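Local coordinates for probable sulfate-binding lipoprotein SubI (Mycobacterium tuberculosis, PDB 6DDN) that probably binds sulfate outside the cell membrane as the solute-binding lipoprotein of a sulfate transport system, at residues W157-I168 and V224-I234; N181-K189 and G199-V207. One frame throughout, in Å; residues are numbered along the deposited sequence.

Contact 1 of 2, residues W157-I168 and V224-I234. With SO4 (sulfate ion), chain G.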
loop_
_atom_site.group_PDB
_atom_site.type_symbol
_atom_site.label_atom_id
_atom_site.label_comp_id
_atom_site.label_asym_id
_atom_site.label_seq_id
_atom_site.Cartn_x
_atom_site.Cartn_y
_atom_site.Cartn_z
ATOM N N TRP A 157 4.642 16.921 -8.928
ATOM C CA TRP A 157 3.819 17.333 -7.796
ATOM C C TRP A 157 3.296 18.753 -7.957
ATOM O O TRP A 157 2.192 19.060 -7.494
ATOM C CB TRP A 157 4.613 17.201 -6.498
ATOM C CG TRP A 157 4.755 15.781 -6.059
ATOM C CD1 TRP A 157 5.894 15.037 -6.052
ATOM C CD2 TRP A 157 3.714 14.924 -5.580
ATOM N NE1 TRP A 157 5.634 13.771 -5.594
ATOM C CE2 TRP A 157 4.301 13.676 -5.297
ATOM C CE3 TRP A 157 2.344 15.091 -5.359
ATOM C CZ2 TRP A 157 3.566 12.601 -4.805
ATOM C CZ3 TRP A 157 1.615 14.022 -4.868
ATOM C CH2 TRP A 157 2.228 12.792 -4.598
ATOM N N ASP A 158 4.066 19.630 -8.605
ATOM C CA ASP A 158 3.580 20.981 -8.861
ATOM C C ASP A 158 2.346 20.972 -9.754
ATOM O O ASP A 158 1.518 21.886 -9.678
ATOM C CB ASP A 158 4.684 21.831 -9.491
ATOM C CG ASP A 158 5.664 22.366 -8.467
ATOM O OD1 ASP A 158 5.310 22.406 -7.269
ATOM O OD2 ASP A 158 6.787 22.749 -8.861
ATOM N N ASP A 159 2.203 19.950 -10.602
ATOM C CA ASP A 159 1.041 19.869 -11.478
ATOM C C ASP A 159 -0.258 19.686 -10.704
ATOM O O ASP A 159 -1.326 20.018 -11.229
ATOM C CB ASP A 159 1.210 18.727 -12.482
ATOM C CG ASP A 159 2.145 19.083 -13.621
ATOM O OD1 ASP A 159 2.165 20.261 -14.032
ATOM O OD2 ASP A 159 2.861 18.184 -14.105
ATOM N N LEU A 160 -0.195 19.168 -9.477
ATOM C CA LEU A 160 -1.399 18.982 -8.678
ATOM C C LEU A 160 -1.922 20.285 -8.092
ATOM O O LEU A 160 -3.064 20.317 -7.621
ATOM C CB LEU A 160 -1.143 17.986 -7.543
ATOM C CG LEU A 160 -0.622 16.590 -7.887
ATOM C CD1 LEU A 160 -0.977 15.608 -6.780
ATOM C CD2 LEU A 160 -1.149 16.102 -9.228
ATOM N N LEU A 161 -1.120 21.348 -8.104
ATOM C CA LEU A 161 -1.532 22.660 -7.627
ATOM C C LEU A 161 -1.943 23.588 -8.760
ATOM O O LEU A 161 -2.043 24.800 -8.549
ATOM C CB LEU A 161 -0.406 23.305 -6.818
ATOM C CG LEU A 161 -0.005 22.609 -5.521
ATOM C CD1 LEU A 161 1.002 23.454 -4.759
ATOM C CD2 LEU A 161 -1.231 22.339 -4.674
ATOM N N ARG A 162 -2.169 23.055 -9.951
ATOM C CA ARG A 162 -2.580 23.910 -11.048
ATOM C C ARG A 162 -4.063 24.259 -10.923
ATOM O O ARG A 162 -4.836 23.501 -10.330
ATOM C CB ARG A 162 -2.307 23.229 -12.384
ATOM C CG ARG A 162 -0.907 23.492 -12.916
ATOM C CD ARG A 162 -0.454 22.394 -13.858
ATOM N NE ARG A 162 -1.433 22.155 -14.912
ATOM C CZ ARG A 162 -1.366 21.152 -15.780
ATOM N NH1 ARG A 162 -0.362 20.288 -15.724
ATOM N NH2 ARG A 162 -2.306 21.013 -16.705
ATOM N N PRO A 163 -4.475 25.408 -11.456
ATOM C CA PRO A 163 -5.868 25.843 -11.288
ATOM C C PRO A 163 -6.847 24.838 -11.876
ATOM O O PRO A 163 -6.730 24.434 -13.035
ATOM C CB PRO A 163 -5.917 27.178 -12.042
ATOM C CG PRO A 163 -4.505 27.646 -12.094
ATOM C CD PRO A 163 -3.654 26.418 -12.148
ATOM N N GLY A 164 -7.819 24.434 -11.061
ATOM C CA GLY A 164 -8.884 23.565 -11.509
ATOM C C GLY A 164 -8.594 22.083 -11.440
ATOM O O GLY A 164 -9.490 21.282 -11.737
ATOM N N ILE A 165 -7.383 21.687 -11.065
ATOM C CA ILE A 165 -7.041 20.273 -10.962
ATOM C C ILE A 165 -7.576 19.742 -9.637
ATOM O O ILE A 165 -7.212 20.239 -8.566
ATOM C CB ILE A 165 -5.524 20.060 -11.069
ATOM C CG1 ILE A 165 -5.034 20.388 -12.481
ATOM C CG2 ILE A 165 -5.156 18.631 -10.700
ATOM C CD1 ILE A 165 -5.706 19.576 -13.560
ATOM N N GLU A 166 -8.451 18.742 -9.708
ATOM C CA GLU A 166 -8.947 18.069 -8.517
ATOM C C GLU A 166 -8.170 16.780 -8.307
ATOM O O GLU A 166 -8.063 15.955 -9.221
ATOM C CB GLU A 166 -10.441 17.755 -8.608
ATOM C CG GLU A 166 -10.927 16.977 -7.389
ATOM C CD GLU A 166 -12.336 16.445 -7.529
ATOM O OE1 GLU A 166 -12.922 16.566 -8.628
ATOM O OE2 GLU A 166 -12.858 15.904 -6.531
ATOM N N VAL A 167 -7.641 16.611 -7.102
ATOM C CA VAL A 167 -6.885 15.427 -6.727
ATOM C C VAL A 167 -7.810 14.484 -5.974
ATOM O O VAL A 167 -8.536 14.908 -5.064
ATOM C CB VAL A 167 -5.662 15.797 -5.873
ATOM C CG1 VAL A 167 -5.044 14.551 -5.265
ATOM C CG2 VAL A 167 -4.647 16.560 -6.710
ATOM N N ILE A 168 -7.797 13.211 -6.356
ATOM C CA ILE A 168 -8.526 12.169 -5.649
ATOM C C ILE A 168 -7.537 11.426 -4.765
ATOM O O ILE A 168 -6.558 10.853 -5.260
ATOM C CB ILE A 168 -9.229 11.210 -6.623
ATOM C CG1 ILE A 168 -10.123 11.992 -7.585
ATOM C CG2 ILE A 168 -10.044 10.182 -5.859
ATOM C CD1 ILE A 168 -11.144 12.867 -6.892
ATOM N N VAL A 224 -14.344 5.904 -7.496
ATOM C CA VAL A 224 -14.934 7.201 -7.808
ATOM C C VAL A 224 -14.121 7.925 -8.875
ATOM O O VAL A 224 -14.662 8.751 -9.620
ATOM C CB VAL A 224 -15.083 8.047 -6.529
ATOM C CG1 VAL A 224 -13.763 8.703 -6.149
ATOM C CG2 VAL A 224 -16.176 9.093 -6.713
ATOM N N PHE A 225 -12.824 7.629 -8.982
ATOM C CA PHE A 225 -12.034 8.232 -10.049
ATOM C C PHE A 225 -12.382 7.618 -11.398
ATOM O O PHE A 225 -12.461 8.328 -12.408
ATOM C CB PHE A 225 -10.540 8.083 -9.759
ATOM C CG PHE A 225 -9.659 8.675 -10.822
ATOM C CD1 PHE A 225 -9.332 10.022 -10.797
ATOM C CD2 PHE A 225 -9.163 7.888 -11.850
ATOM C CE1 PHE A 225 -8.528 10.570 -11.775
ATOM C CE2 PHE A 225 -8.361 8.430 -12.832
ATOM C CZ PHE A 225 -8.043 9.773 -12.796
ATOM N N VAL A 226 -12.590 6.300 -11.432
ATOM C CA VAL A 226 -12.956 5.631 -12.677
ATOM C C VAL A 226 -14.300 6.144 -13.180
ATOM O O VAL A 226 -14.481 6.379 -14.381
ATOM C CB VAL A 226 -12.964 4.103 -12.478
ATOM C CG1 VAL A 226 -13.938 3.438 -13.437
ATOM C CG2 VAL A 226 -11.561 3.538 -12.663
ATOM N N GLN A 227 -15.257 6.344 -12.270
ATOM C CA GLN A 227 -16.558 6.859 -12.676
ATOM C C GLN A 227 -16.495 8.293 -13.188
ATOM O O GLN A 227 -17.440 8.731 -13.847
ATOM C CB GLN A 227 -17.561 6.765 -11.523
ATOM C CG GLN A 227 -18.311 5.438 -11.465
ATOM C CD GLN A 227 -19.552 5.417 -12.352
ATOM O OE1 GLN A 227 -20.678 5.417 -11.855
ATOM N NE2 GLN A 227 -19.350 5.380 -13.669
ATOM N N GLY A 228 -15.419 9.026 -12.918
ATOM C CA GLY A 228 -15.222 10.305 -13.572
ATOM C C GLY A 228 -14.928 11.485 -12.667
ATOM O O GLY A 228 -14.885 12.626 -13.136
ATOM N N SER A 229 -14.715 11.237 -11.379
ATOM C CA SER A 229 -14.448 12.309 -10.429
ATOM C C SER A 229 -12.947 12.541 -10.304
ATOM O O SER A 229 -12.183 11.599 -10.073
ATOM C CB SER A 229 -15.049 11.979 -9.062
ATOM O OG SER A 229 -16.450 11.788 -9.155
ATOM N N GLY A 230 -12.531 13.794 -10.459
ATOM C CA GLY A 230 -11.147 14.176 -10.278
ATOM C C GLY A 230 -10.310 14.010 -11.536
ATOM O O GLY A 230 -10.610 13.216 -12.426
ATOM N N ASP A 231 -9.225 14.782 -11.593
ATOM C CA ASP A 231 -8.312 14.772 -12.729
ATOM C C ASP A 231 -7.087 13.897 -12.516
ATOM O O ASP A 231 -6.517 13.401 -13.493
ATOM C CB ASP A 231 -7.855 16.198 -13.051
ATOM C CG ASP A 231 -9.015 17.155 -13.204
ATOM O OD1 ASP A 231 -9.103 18.120 -12.415
ATOM O OD2 ASP A 231 -9.847 16.932 -14.107
ATOM N N VAL A 232 -6.666 13.697 -11.272
ATOM C CA VAL A 232 -5.522 12.850 -10.960
ATOM C C VAL A 232 -5.800 12.143 -9.641
ATOM O O VAL A 232 -6.233 12.772 -8.670
ATOM C CB VAL A 232 -4.210 13.657 -10.886
ATOM C CG1 VAL A 232 -4.402 14.909 -10.045
ATOM C CG2 VAL A 232 -3.078 12.799 -10.336
ATOM N N LEU A 233 -5.573 10.835 -9.614
ATOM C CA LEU A 233 -5.763 10.020 -8.424
ATOM C C LEU A 233 -4.401 9.558 -7.927
ATOM O O LEU A 233 -3.688 8.838 -8.637
ATOM C CB LEU A 233 -6.664 8.819 -8.724
ATOM C CG LEU A 233 -6.503 7.593 -7.821
ATOM C CD1 LEU A 233 -7.160 7.832 -6.473
ATOM C CD2 LEU A 233 -7.069 6.349 -8.488
ATOM N N ILE A 234 -4.034 9.982 -6.722
ATOM C CA ILE A 234 -2.818 9.487 -6.086
ATOM C C ILE A 234 -3.094 8.090 -5.551
ATOM O O ILE A 234 -4.058 7.879 -4.806
ATOM C CB ILE A 234 -2.358 10.434 -4.969
ATOM C CG1 ILE A 234 -2.623 11.890 -5.351
ATOM C CG2 ILE A 234 -0.886 10.238 -4.689
ATOM C CD1 ILE A 234 -2.046 12.886 -4.365
HETATM S S SO4 G . 8.686 16.341 -8.052
HETATM O O1 SO4 G . 8.516 15.170 -7.205
HETATM O O2 SO4 G . 7.460 16.552 -8.807
HETATM O O3 SO4 G . 8.953 17.518 -7.230
HETATM O O4 SO4 G . 9.803 16.111 -8.963
#
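The carboxylate of D231 reaches across to the backbone of E166, where OD1 accepts the amide N of E166 at 2.9 Å, on its anti side and 21° out of the carboxylate plane. In return D231 N donates to E166 O, also at 2.9 Å, so the two residues clasp each other, and V232 N adds a weak bond to the same carbonyl oxygen. I168 then takes over: its N donates to V232 O at 2.8 Å, and its O accepts I234 N at 3.0 Å. This alternation is that of parallel strands, and it sets the short strand 167-168 beside strand 232-236 of the central sheet, in a fold of the periplasmic solute-binding type. On the face bearing V167 and V232, CG1 of V232 lies between its backbone N and carbonyl carbon (chi1 47°) and meets both V167 CG2 and, at 3.6 Å, L160 CD2. I234 CD1 presses on V167 CG1 at 3.5 Å and reaches the edge of the W157 ring at CZ3. On the other face I168 CG2 packs against L233 CD1, while I168 CG1 lies over the backbone of G230, 3.6 Å from its CA.

Contact 2 of 2, residues N181-K189 and G199-V207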
loop_
_atom_site.group_PDB
_atom_site.type_symbol
_atom_site.label_atom_id
_atom_site.label_comp_id
_atom_site.label_asym_id
_atom_site.label_seq_id
_atom_site.Cartn_x
_atom_site.Cartn_y
_atom_site.Cartn_z
ATOM N N ASN A 181 0.053 8.759 0.191
ATOM C CA ASN A 181 -0.263 9.801 -0.779
ATOM C C ASN A 181 0.096 11.195 -0.283
ATOM O O ASN A 181 0.266 12.103 -1.103
ATOM C CB ASN A 181 -1.751 9.755 -1.132
ATOM C CG ASN A 181 -2.116 8.555 -1.983
ATOM O OD1 ASN A 181 -1.270 7.716 -2.295
ATOM N ND2 ASN A 181 -3.387 8.466 -2.360
ATOM N N LEU A 182 0.187 11.394 1.030
ATOM C CA LEU A 182 0.597 12.681 1.574
ATOM C C LEU A 182 2.048 12.702 2.030
ATOM O O LEU A 182 2.649 13.781 2.080
ATOM C CB LEU A 182 -0.311 13.077 2.745
ATOM C CG LEU A 182 -1.800 13.193 2.405
ATOM C CD1 LEU A 182 -2.550 13.921 3.507
ATOM C CD2 LEU A 182 -1.999 13.888 1.067
ATOM N N LEU A 183 2.625 11.540 2.352
ATOM C CA LEU A 183 4.042 11.486 2.690
ATOM C C LEU A 183 4.911 11.835 1.488
ATOM O O LEU A 183 5.911 12.549 1.628
ATOM C CB LEU A 183 4.399 10.100 3.219
ATOM C CG LEU A 183 4.080 9.856 4.690
ATOM C CD1 LEU A 183 4.079 8.366 4.994
ATOM C CD2 LEU A 183 5.070 10.596 5.578
ATOM N N ALA A 184 4.550 11.336 0.304
ATOM C CA ALA A 184 5.358 11.598 -0.885
ATOM C C ALA A 184 5.469 13.084 -1.205
ATOM O O ALA A 184 6.601 13.572 -1.370
ATOM C CB ALA A 184 4.802 10.804 -2.072
ATOM N N PRO A 185 4.381 13.857 -1.302
ATOM C CA PRO A 185 4.549 15.287 -1.586
ATOM C C PRO A 185 5.214 16.040 -0.451
ATOM O O PRO A 185 5.931 17.016 -0.706
ATOM C CB PRO A 185 3.114 15.764 -1.821
ATOM C CG PRO A 185 2.295 14.858 -0.999
ATOM C CD PRO A 185 2.956 13.516 -1.143
ATOM N N TYR A 186 5.001 15.620 0.798
ATOM C CA TYR A 186 5.713 16.244 1.905
ATOM C C TYR A 186 7.210 15.995 1.791
ATOM O O TYR A 186 8.014 16.930 1.858
ATOM C CB TYR A 186 5.192 15.727 3.243
ATOM C CG TYR A 186 6.068 16.162 4.394
ATOM C CD1 TYR A 186 6.034 17.470 4.856
ATOM C CD2 TYR A 186 6.948 15.275 4.999
ATOM C CE1 TYR A 186 6.841 17.882 5.898
ATOM C CE2 TYR A 186 7.762 15.677 6.041
ATOM C CZ TYR A 186 7.703 16.980 6.488
ATOM O OH TYR A 186 8.509 17.388 7.526
ATOM N N ALA A 187 7.601 14.729 1.621
ATOM C CA ALA A 187 9.016 14.403 1.477
ATOM C C ALA A 187 9.623 15.095 0.264
ATOM O O ALA A 187 10.772 15.548 0.308
ATOM C CB ALA A 187 9.195 12.888 1.378
ATOM N N ALA A 188 8.862 15.194 -0.828
ATOM C CA ALA A 188 9.384 15.819 -2.039
ATOM C C ALA A 188 9.579 17.318 -1.848
ATOM O O ALA A 188 10.660 17.854 -2.117
ATOM C CB ALA A 188 8.449 15.544 -3.218
ATOM N N LYS A 189 8.543 18.014 -1.377
ATOM C CA LYS A 189 8.605 19.463 -1.240
ATOM C C LYS A 189 9.386 19.922 -0.015
ATOM O O LYS A 189 9.663 21.120 0.103
ATOM C CB LYS A 189 7.192 20.043 -1.200
ATOM C CG LYS A 189 6.487 19.965 -2.536
ATOM C CD LYS A 189 7.399 20.451 -3.648
ATOM C CE LYS A 189 6.617 20.815 -4.893
ATOM N NZ LYS A 189 7.524 21.124 -6.034
ATOM N N GLY A 199 7.122 21.654 2.958
ATOM C CA GLY A 199 6.437 20.378 2.867
ATOM C C GLY A 199 5.015 20.476 3.382
ATOM O O GLY A 199 4.062 20.075 2.707
ATOM N N ILE A 200 4.854 21.041 4.582
ATOM C CA ILE A 200 3.524 21.256 5.146
ATOM C C ILE A 200 2.731 22.224 4.277
ATOM O O ILE A 200 1.556 21.991 3.968
ATOM C CB ILE A 200 3.633 21.766 6.594
ATOM C CG1 ILE A 200 4.404 20.772 7.463
ATOM C CG2 ILE A 200 2.252 22.025 7.173
ATOM C CD1 ILE A 200 3.574 19.615 7.954
ATOM N N ASP A 201 3.361 23.330 3.873
ATOM C CA ASP A 201 2.655 24.338 3.090
ATOM C C ASP A 201 2.207 23.794 1.739
ATOM O O ASP A 201 1.175 24.224 1.211
ATOM C CB ASP A 201 3.533 25.574 2.908
ATOM C CG ASP A 201 3.687 26.370 4.187
ATOM O OD1 ASP A 201 3.270 25.871 5.255
ATOM O OD2 ASP A 201 4.222 27.496 4.127
ATOM N N PHE A 202 2.957 22.853 1.164
ATOM C CA PHE A 202 2.502 22.227 -0.072
ATOM C C PHE A 202 1.281 21.354 0.182
ATOM O O PHE A 202 0.256 21.490 -0.497
ATOM C CB PHE A 202 3.619 21.399 -0.704
ATOM C CG PHE A 202 3.187 20.658 -1.936
ATOM C CD1 PHE A 202 2.617 19.398 -1.846
ATOM C CD2 PHE A 202 3.334 21.231 -3.188
ATOM C CE1 PHE A 202 2.205 18.729 -2.979
ATOM C CE2 PHE A 202 2.933 20.556 -4.326
ATOM C CZ PHE A 202 2.368 19.303 -4.220
ATOM N N VAL A 203 1.387 20.430 1.142
ATOM C CA VAL A 203 0.254 19.585 1.510
ATOM C C VAL A 203 -0.940 20.446 1.896
ATOM O O VAL A 203 -2.090 20.131 1.561
ATOM C CB VAL A 203 0.656 18.627 2.649
ATOM C CG1 VAL A 203 -0.572 17.976 3.270
ATOM C CG2 VAL A 203 1.629 17.572 2.140
ATOM N N ASN A 204 -0.680 21.554 2.594
ATOM C CA ASN A 204 -1.724 22.514 2.936
ATOM C C ASN A 204 -2.492 22.959 1.697
ATOM O O ASN A 204 -3.720 22.842 1.628
ATOM C CB ASN A 204 -1.094 23.716 3.641
ATOM C CG ASN A 204 -1.965 24.269 4.744
ATOM O OD1 ASN A 204 -3.185 24.351 4.606
ATOM N ND2 ASN A 204 -1.340 24.660 5.849
ATOM N N THR A 205 -1.771 23.473 0.698
ATOM C CA THR A 205 -2.424 23.959 -0.512
ATOM C C THR A 205 -3.023 22.813 -1.316
ATOM O O THR A 205 -4.083 22.967 -1.933
ATOM C CB THR A 205 -1.429 24.749 -1.359
ATOM O OG1 THR A 205 -0.746 25.696 -0.530
ATOM C CG2 THR A 205 -2.147 25.489 -2.474
ATOM N N LEU A 206 -2.364 21.654 -1.316
ATOM C CA LEU A 206 -2.885 20.509 -2.054
ATOM C C LEU A 206 -4.214 20.043 -1.476
ATOM O O LEU A 206 -5.190 19.847 -2.209
ATOM C CB LEU A 206 -1.861 19.373 -2.046
ATOM C CG LEU A 206 -2.328 18.036 -2.623
ATOM C CD1 LEU A 206 -2.460 18.123 -4.135
ATOM C CD2 LEU A 206 -1.379 16.917 -2.226
ATOM N N VAL A 207 -4.275 19.873 -0.155
ATOM C CA VAL A 207 -5.478 19.325 0.467
ATOM C C VAL A 207 -6.620 20.333 0.414
ATOM O O VAL A 207 -7.726 20.015 -0.037
ATOM C CB VAL A 207 -5.180 18.884 1.912
ATOM C CG1 VAL A 207 -6.473 18.553 2.639
ATOM C CG2 VAL A 207 -4.236 17.685 1.915
#
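One face of the F202 ring is covered by the aliphatic part of K189: CG sits 3.3 Å above the ring plane, offset toward the rim, in a CH-pi contact 3.8 Å from the ring centroid. The bend at chi2 (-47°) sends the lysine chain along the CD2-CE2 edge of the ring, CE lying 3.7 Å from F202 CD2, just beyond the rim. P185 CB approaches the same ring obliquely, 3.3 Å from F202 CE1. The Y186 ring works differently, turning its edge to the other helix, with G199 O and I200 N near its plane. Its CD1 lies 3.5 Å from G199 CA, so the glycine brings the two backbones close, with the CA atoms of Y186 and G199 4.3 Å apart. Beyond the rings, V203 CG2 lies 4.2 Å from both P185 CG and Y186 CB, and L182 CD1 makes a looser contact with V207 CG2. The segments belong to consecutive helices, 177-190 and 196-210, and cross with axes 8.0 Å apart at closest approach and N-to-C directions 135° apart. P185 kinks the first helix, since its ring nitrogen has no hydrogen to bond to the turn before. Neither a hydrogen bond nor a salt bridge links the two segments, and the polar ends find partners outside them, Y186 OH bonding to N196 OD1 and K189 NZ to D158, so cohesion here rests on apolar burial and close fit.

Contact 2 is nested within the chain loop that contact 1 closes, and their centres lie 15 Å apart on the same side of the molecule. They also meet directly. The salt bridge between D158 OD1 and K189 NZ, 2.8 Å long, ties residues 157-168 to the end of segment 181-189. W157 joins the two by packing: its CZ2 lies 3.5 Å from A184 CB, and its O is 3.3 Å from F202 CZ. A sulfate accepts W157 N-H through its own O2, with N and O2 2.8 Å apart, and is also hydrogen-bonded to Q257 N. It probably came from the crystallisation liquor, and thus does not by itself identify the transport site.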